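Local coordinates for protein L-lysine 6-monooxygenase (Pseudomonas syringae pv. tomato, PDB 5CQF) that probably hydroxylates the side-chain amino group of L-lysine for siderophore biosynthesis, as an FAD- and NADPH-dependent flavoprotein monooxygenase, at residues 90-93 against 97-100; 183-188 against 324-329. All blocks are in the same frame, centred on the assembly; numbering follows the deposited sequence.

Both contacts are largely buried, but they lie in different places: their centres are 45 Å apart and their nearest atoms about 27 Å. Contact 1 is local. It joins helix 89-96 to helix 99-105 across a tight turn, where two further subunits of the tetramer also pack. Contact 2 is long-range within one chain. It links strand 186-188, at the edge of a parallel sheet, to strand 325-332 of a three-stranded antiparallel sheet, and no other subunit touches it. Contact 1 combines backbone capping, a charged arginine and a selenomethionine. Contact 2 rests on one pair of hydroxyls and a leucine beside a tyrosine. The two share no helix or strand.

Contact 1. Residues 90-93 against 97-100; sequences AMYL and GRMF
Arg98 NH2 donates a hydrogen bond to Tyr92 OH over 2.9 Å, with an N-H...O angle of 157°. The hydroxyl lies in the guanidinium plane, at its edge. The tyrosine ring is turned 72° to that plane, so the two groups do not stack. A bend at chi3 of Arg98 (-44°) folds the guanidinium back toward helix 89-96. Both polar ends have further partners: NH2 forms a salt bridge with Glu113, and Tyr92 OH bonds to Asp116, both on helix 111-125. The Glu113 carboxylate would be expected to stabilise the arginine's positive charge; Asp116 acts on the tyrosine hydroxyl.

On the backbone, Arg98 N bonds to Leu93 O at 2.9 Å. Gly97 N also lies 3.0 Å from Leu93 O.

Packing continues through selenomethionine Met99. Its chain bends at chi3, which brings CE against the backbone of the first turn of helix 89-96. There CE lies 3.2 Å from Ala90 O and 4.1 Å from Ala90 CB. Leu93 points at the second segment, and its CB sits 3.9 Å from Met99 N. Phe74 of the second subunit packs on Ala90 and Leu93, while Tyr298 of the third subunit bonds to Arg98 NE. Gly97, with positive phi, ends helix 89-96 in a Schellman motif, and Arg98 follows directly as the N-cap of helix 99-105, at a place where other subunits pack.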
ATOM      1  N   ALA A  90     -16.287  -1.997 -16.978  1.00 33.31           N
ATOM      2  CA  ALA A  90     -15.435  -2.762 -17.873  1.00 34.25           C
ATOM      3  C   ALA A  90     -15.738  -2.450 -19.345  1.00 34.95           C
ATOM      4  O   ALA A  90     -14.824  -2.222 -20.111  1.00 35.19           O
ATOM      5  CB  ALA A  90     -15.583  -4.231 -17.600  1.00 35.37           C
HETATM    6  N   MSE A  91     -17.006  -2.404 -19.731  1.00 35.35           N
HETATM    7  CA  MSE A  91     -17.378  -1.963 -21.069  1.00 36.70           C
HETATM    8  C   MSE A  91     -17.002  -0.535 -21.339  1.00 36.33           C
HETATM    9  O   MSE A  91     -16.649  -0.179 -22.456  1.00 37.20           O
HETATM   10  CB  MSE A  91     -18.880  -2.023 -21.288  1.00 39.74           C
HETATM   11  CG  MSE A  91     -19.386  -3.437 -21.443  1.00 43.43           C
HETATM   12 SE   MSE A  91     -18.921  -4.175 -23.229  1.00 56.03          SE
HETATM   13  CE  MSE A  91     -20.227  -3.240 -24.380  1.00 51.92           C
ATOM     14  N   TYR A  92     -17.117   0.331 -20.341  1.00 34.43           N
ATOM     15  CA  TYR A  92     -16.614   1.701 -20.481  1.00 34.28           C
ATOM     16  C   TYR A  92     -15.124   1.732 -20.744  1.00 34.35           C
ATOM     17  O   TYR A  92     -14.672   2.445 -21.620  1.00 36.50           O
ATOM     18  CB  TYR A  92     -16.935   2.526 -19.226  1.00 33.34           C
ATOM     19  CG  TYR A  92     -16.204   3.805 -19.090  1.00 31.43           C
ATOM     20  CD1 TYR A  92     -16.504   4.884 -19.876  1.00 32.15           C
ATOM     21  CD2 TYR A  92     -15.226   3.934 -18.154  1.00 31.18           C
ATOM     22  CE1 TYR A  92     -15.833   6.073 -19.734  1.00 32.55           C
ATOM     23  CE2 TYR A  92     -14.545   5.108 -17.989  1.00 31.38           C
ATOM     24  CZ  TYR A  92     -14.858   6.181 -18.772  1.00 33.13           C
ATOM     25  OH  TYR A  92     -14.149   7.342 -18.559  1.00 34.85           O
ATOM     26  N   LEU A  93     -14.346   0.988 -19.983  1.00 33.85           N
ATOM     27  CA  LEU A  93     -12.911   1.044 -20.181  1.00 34.57           C
ATOM     28  C   LEU A  93     -12.547   0.504 -21.547  1.00 36.99           C
ATOM     29  O   LEU A  93     -11.637   1.009 -22.182  1.00 37.19           O
ATOM     30  CB  LEU A  93     -12.141   0.241 -19.154  1.00 32.93           C
ATOM     31  CG  LEU A  93     -12.060   0.838 -17.781  1.00 32.99           C
ATOM     32  CD1 LEU A  93     -11.248  -0.096 -16.887  1.00 32.16           C
ATOM     33  CD2 LEU A  93     -11.484   2.235 -17.866  1.00 32.69           C
ATOM     34  N   GLY A  97     -10.576   2.336 -24.632  1.00 39.80           N
ATOM     35  CA  GLY A  97      -9.235   1.781 -24.886  1.00 39.30           C
ATOM     36  C   GLY A  97      -8.302   1.820 -23.681  1.00 38.35           C
ATOM     37  O   GLY A  97      -7.084   1.790 -23.839  1.00 40.28           O
ATOM     38  N   ARG A  98      -8.847   1.823 -22.469  1.00 36.87           N
ATOM     39  CA  ARG A  98      -8.019   2.030 -21.286  1.00 35.29           C
ATOM     40  C   ARG A  98      -8.006   0.865 -20.310  1.00 34.74           C
ATOM     41  O   ARG A  98      -7.484   1.003 -19.226  1.00 36.54           O
ATOM     42  CB  ARG A  98      -8.474   3.304 -20.564  1.00 34.17           C
ATOM     43  CG  ARG A  98      -8.180   4.581 -21.338  1.00 34.23           C
ATOM     44  CD  ARG A  98      -8.211   5.827 -20.460  1.00 34.59           C
ATOM     45  NE  ARG A  98      -9.373   5.835 -19.538  1.00 34.51           N
ATOM     46  CZ  ARG A  98     -10.525   6.459 -19.735  1.00 34.11           C
ATOM     47  NH1 ARG A  98     -10.764   7.175 -20.817  1.00 35.88           N
ATOM     48  NH2 ARG A  98     -11.458   6.357 -18.834  1.00 34.45           N
HETATM   49  N   MSE A  99      -8.551  -0.282 -20.672  1.00 35.21           N
HETATM   50  CA  MSE A  99      -8.590  -1.411 -19.739  1.00 36.44           C
HETATM   51  C   MSE A  99      -7.264  -1.814 -19.197  1.00 35.16           C
HETATM   52  O   MSE A  99      -7.136  -1.940 -17.998  1.00 34.53           O
HETATM   53  CB  MSE A  99      -9.195  -2.619 -20.366  1.00 40.22           C
HETATM   54  CG  MSE A  99      -9.265  -3.764 -19.382  1.00 44.77           C
HETATM   55 SE   MSE A  99     -10.587  -5.101 -20.028  1.00 57.83          SE
HETATM   56  CE  MSE A  99     -12.174  -3.968 -19.896  1.00 50.82           C
ATOM     57  N   PHE A 100      -6.249  -1.990 -20.042  1.00 35.09           N
ATOM     58  CA  PHE A 100      -4.955  -2.355 -19.525  1.00 34.31           C
ATOM     59  C   PHE A 100      -4.364  -1.270 -18.630  1.00 34.48           C
ATOM     60  O   PHE A 100      -3.929  -1.557 -17.516  1.00 33.82           O
ATOM     61  CB  PHE A 100      -3.942  -2.718 -20.602  1.00 35.68           C
ATOM     62  CG  PHE A 100      -2.633  -3.152 -20.012  1.00 36.16           C
ATOM     63  CD1 PHE A 100      -2.471  -4.446 -19.569  1.00 36.53           C
ATOM     64  CD2 PHE A 100      -1.638  -2.246 -19.766  1.00 36.42           C
ATOM     65  CE1 PHE A 100      -1.305  -4.859 -18.980  1.00 37.13           C
ATOM     66  CE2 PHE A 100      -0.449  -2.638 -19.162  1.00 37.27           C
ATOM     67  CZ  PHE A 100      -0.281  -3.962 -18.781  1.00 38.01           C
TER

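Contact 2. Residues 183-188 against 324-329; sequences GPTLFH and DGYRVE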
ATOM      1  N   GLY A 183     -24.727  33.519   0.951  1.00 56.44           N
ATOM      2  CA  GLY A 183     -24.242  34.460  -0.042  1.00 56.73           C
ATOM      3  C   GLY A 183     -22.887  34.068  -0.612  1.00 55.45           C
ATOM      4  O   GLY A 183     -22.393  32.960  -0.383  1.00 55.50           O
ATOM      5  N   PRO A 184     -22.276  34.974  -1.376  1.00 53.47           N
ATOM      6  CA  PRO A 184     -20.989  34.691  -2.010  1.00 52.99           C
ATOM      7  C   PRO A 184     -19.846  34.343  -1.047  1.00 49.59           C
ATOM      8  O   PRO A 184     -18.913  33.675  -1.460  1.00 45.33           O
ATOM      9  CB  PRO A 184     -20.662  35.997  -2.758  1.00 54.10           C
ATOM     10  CG  PRO A 184     -21.971  36.665  -2.967  1.00 54.59           C
ATOM     11  CD  PRO A 184     -22.855  36.248  -1.828  1.00 53.83           C
ATOM     12  N   THR A 185     -19.906  34.829   0.194  1.00 47.10           N
ATOM     13  CA  THR A 185     -18.856  34.595   1.173  1.00 46.01           C
ATOM     14  C   THR A 185     -19.262  33.661   2.325  1.00 44.99           C
ATOM     15  O   THR A 185     -18.461  33.402   3.214  1.00 46.06           O
ATOM     16  CB  THR A 185     -18.316  35.911   1.789  1.00 46.70           C
ATOM     17  OG1 THR A 185     -19.376  36.626   2.415  1.00 47.28           O
ATOM     18  CG2 THR A 185     -17.646  36.789   0.743  1.00 48.64           C
ATOM     19  N   LEU A 186     -20.485  33.159   2.326  1.00 44.26           N
ATOM     20  CA  LEU A 186     -20.863  32.128   3.271  1.00 44.51           C
ATOM     21  C   LEU A 186     -21.790  31.185   2.543  1.00 44.11           C
ATOM     22  O   LEU A 186     -22.878  31.593   2.109  1.00 43.31           O
ATOM     23  CB  LEU A 186     -21.526  32.754   4.498  1.00 47.30           C
ATOM     24  CG  LEU A 186     -21.876  31.766   5.616  1.00 48.74           C
ATOM     25  CD1 LEU A 186     -21.867  32.429   6.992  1.00 49.54           C
ATOM     26  CD2 LEU A 186     -23.217  31.104   5.349  1.00 51.63           C
ATOM     27  N   PHE A 187     -21.370  29.936   2.360  1.00 42.70           N
ATOM     28  CA  PHE A 187     -22.165  29.012   1.533  1.00 43.59           C
ATOM     29  C   PHE A 187     -22.051  27.576   1.944  1.00 42.51           C
ATOM     30  O   PHE A 187     -21.146  27.209   2.692  1.00 39.35           O
ATOM     31  CB  PHE A 187     -21.787  29.142   0.053  1.00 44.11           C
ATOM     32  CG  PHE A 187     -20.306  29.186  -0.195  1.00 42.95           C
ATOM     33  CD1 PHE A 187     -19.606  28.031  -0.449  1.00 42.72           C
ATOM     34  CD2 PHE A 187     -19.637  30.382  -0.201  1.00 43.22           C
ATOM     35  CE1 PHE A 187     -18.254  28.067  -0.701  1.00 43.45           C
ATOM     36  CE2 PHE A 187     -18.276  30.439  -0.453  1.00 43.93           C
ATOM     37  CZ  PHE A 187     -17.580  29.278  -0.684  1.00 45.23           C
ATOM     38  N   HIS A 188     -22.969  26.767   1.420  1.00 42.13           N
ATOM     39  CA  HIS A 188     -22.985  25.329   1.695  1.00 43.07           C
ATOM     40  C   HIS A 188     -22.038  24.635   0.746  1.00 42.70           C
ATOM     41  O   HIS A 188     -21.779  25.143  -0.358  1.00 44.47           O
ATOM     42  CB  HIS A 188     -24.399  24.789   1.468  1.00 44.38           C
ATOM     43  CG  HIS A 188     -24.620  23.401   1.971  1.00 41.89           C
ATOM     44  ND1 HIS A 188     -24.654  22.309   1.138  1.00 42.26           N
ATOM     45  CD2 HIS A 188     -24.846  22.928   3.216  1.00 41.91           C
ATOM     46  CE1 HIS A 188     -24.881  21.219   1.844  1.00 41.38           C
ATOM     47  NE2 HIS A 188     -25.002  21.566   3.110  1.00 42.21           N
ATOM     48  N   ASP A 324     -15.558  43.993   7.867  1.00 68.83           N
ATOM     49  CA  ASP A 324     -14.260  43.311   7.745  1.00 72.53           C
ATOM     50  C   ASP A 324     -14.353  41.770   7.766  1.00 69.59           C
ATOM     51  O   ASP A 324     -13.469  41.124   8.330  1.00 68.12           O
ATOM     52  CB  ASP A 324     -13.340  43.759   8.880  1.00 73.48           C
ATOM     53  CG  ASP A 324     -13.440  45.223   9.150  1.00 77.03           C
ATOM     54  OD1 ASP A 324     -14.190  45.591  10.084  1.00 78.87           O
ATOM     55  OD2 ASP A 324     -12.787  46.001   8.430  1.00 78.63           O
ATOM     56  N   GLY A 325     -15.414  41.203   7.180  1.00 67.24           N
ATOM     57  CA  GLY A 325     -15.641  39.749   7.166  1.00 64.72           C
ATOM     58  C   GLY A 325     -16.640  39.261   8.203  1.00 63.57           C
ATOM     59  O   GLY A 325     -17.676  39.889   8.407  1.00 64.87           O
ATOM     60  N   TYR A 326     -16.337  38.129   8.842  1.00 57.95           N
ATOM     61  CA  TYR A 326     -17.213  37.548   9.846  1.00 54.63           C
ATOM     62  C   TYR A 326     -16.506  37.500  11.175  1.00 55.47           C
ATOM     63  O   TYR A 326     -15.300  37.264  11.220  1.00 53.68           O
ATOM     64  CB  TYR A 326     -17.645  36.132   9.455  1.00 51.02           C
ATOM     65  CG  TYR A 326     -18.404  36.113   8.162  1.00 50.61           C
ATOM     66  CD1 TYR A 326     -19.786  36.224   8.132  1.00 51.35           C
ATOM     67  CD2 TYR A 326     -17.738  36.019   6.951  1.00 51.57           C
ATOM     68  CE1 TYR A 326     -20.473  36.228   6.930  1.00 50.86           C
ATOM     69  CE2 TYR A 326     -18.422  36.020   5.747  1.00 50.55           C
ATOM     70  CZ  TYR A 326     -19.783  36.137   5.746  1.00 49.47           C
ATOM     71  OH  TYR A 326     -20.432  36.158   4.545  1.00 49.90           O
ATOM     72  N   ARG A 327     -17.274  37.729  12.244  1.00 54.59           N
ATOM     73  CA  ARG A 327     -16.823  37.581  13.614  1.00 56.51           C
ATOM     74  C   ARG A 327     -17.568  36.368  14.177  1.00 53.04           C
ATOM     75  O   ARG A 327     -18.789  36.381  14.324  1.00 52.39           O
ATOM     76  CB  ARG A 327     -17.115  38.850  14.407  1.00 61.84           C
ATOM     77  CG  ARG A 327     -16.509  38.907  15.807  1.00 69.28           C
ATOM     78  CD  ARG A 327     -17.078  40.096  16.601  1.00 78.81           C
ATOM     79  NE  ARG A 327     -16.789  40.089  18.052  1.00 84.68           N
ATOM     80  CZ  ARG A 327     -17.354  39.286  18.967  1.00 87.27           C
ATOM     81  NH1 ARG A 327     -18.251  38.343  18.633  1.00 84.31           N
ATOM     82  NH2 ARG A 327     -16.997  39.410  20.243  1.00 88.75           N
ATOM     83  N   VAL A 328     -16.826  35.301  14.456  1.00 50.97           N
ATOM     84  CA  VAL A 328     -17.432  34.014  14.805  1.00 48.52           C
ATOM     85  C   VAL A 328     -17.058  33.608  16.214  1.00 47.37           C
ATOM     86  O   VAL A 328     -15.871  33.544  16.557  1.00 45.04           O
ATOM     87  CB  VAL A 328     -16.976  32.908  13.847  1.00 46.71           C
ATOM     88  CG1 VAL A 328     -17.750  31.642  14.125  1.00 47.40           C
ATOM     89  CG2 VAL A 328     -17.173  33.335  12.401  1.00 46.82           C
ATOM     90  N   GLU A 329     -18.065  33.343  17.036  1.00 46.49           N
ATOM     91  CA  GLU A 329     -17.813  32.910  18.394  1.00 48.67           C
ATOM     92  C   GLU A 329     -17.982  31.416  18.453  1.00 48.11           C
ATOM     93  O   GLU A 329     -19.055  30.906  18.117  1.00 47.05           O
ATOM     94  CB  GLU A 329     -18.779  33.571  19.396  1.00 51.70           C
ATOM     95  CG  GLU A 329     -18.456  33.249  20.858  1.00 52.43           C
ATOM     96  CD  GLU A 329     -19.564  33.627  21.826  1.00 53.95           C
ATOM     97  OE1 GLU A 329     -20.661  33.020  21.767  1.00 52.55           O
ATOM     98  OE2 GLU A 329     -19.331  34.521  22.661  1.00 56.86           O
TER
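Tyr326 has the most surface buried here, and its hydroxyl reaches Thr185 and Leu186 together. Tyr326 OH and Thr185 OG1 are only 2.4 Å apart. This is a very short hydrogen bond in which either hydroxyl could be the donor, and its exact length is doubtful. The threonine comes to the outer end of the ring, not over a face. Its CB lies in the ring plane at the edge, 3.5 Å from Tyr326 OH. Chi1 of Thr185 (59°) sets OG1 between the backbone N and the carbonyl carbon, within reach of the phenol. Thr185 O lies off the ring plane, 3.6 Å from Tyr326 CE2.

The contact bridges two sheets. Thr185 is in the type I turn from Gly183 to Leu186, which leads into strand 186-188, the edge of a parallel five-stranded sheet. That sheet is consistent with the NADP-binding Rossmann domain of this family. Tyr326 lies on strand 325-332, the middle strand of an antiparallel meander. The backbones stay well apart, with Leu186 CA 9.3 Å from Tyr326 CA, so the tyrosine side chain spans the gap.

Leu186 supplies the apolar part. Its CB is 3.6 Å from Tyr326 OH, and its CD1 is 4.0 Å from Tyr326 CE1. Chi1 near 180° (-176°) carries the leucine's branch along the ring, on from the hydroxyl toward CE1. Leu186 packs as well on Leu181 and on Ile319 of strand 314-322. The ring of His321, on that same strand, stacks with Tyr326.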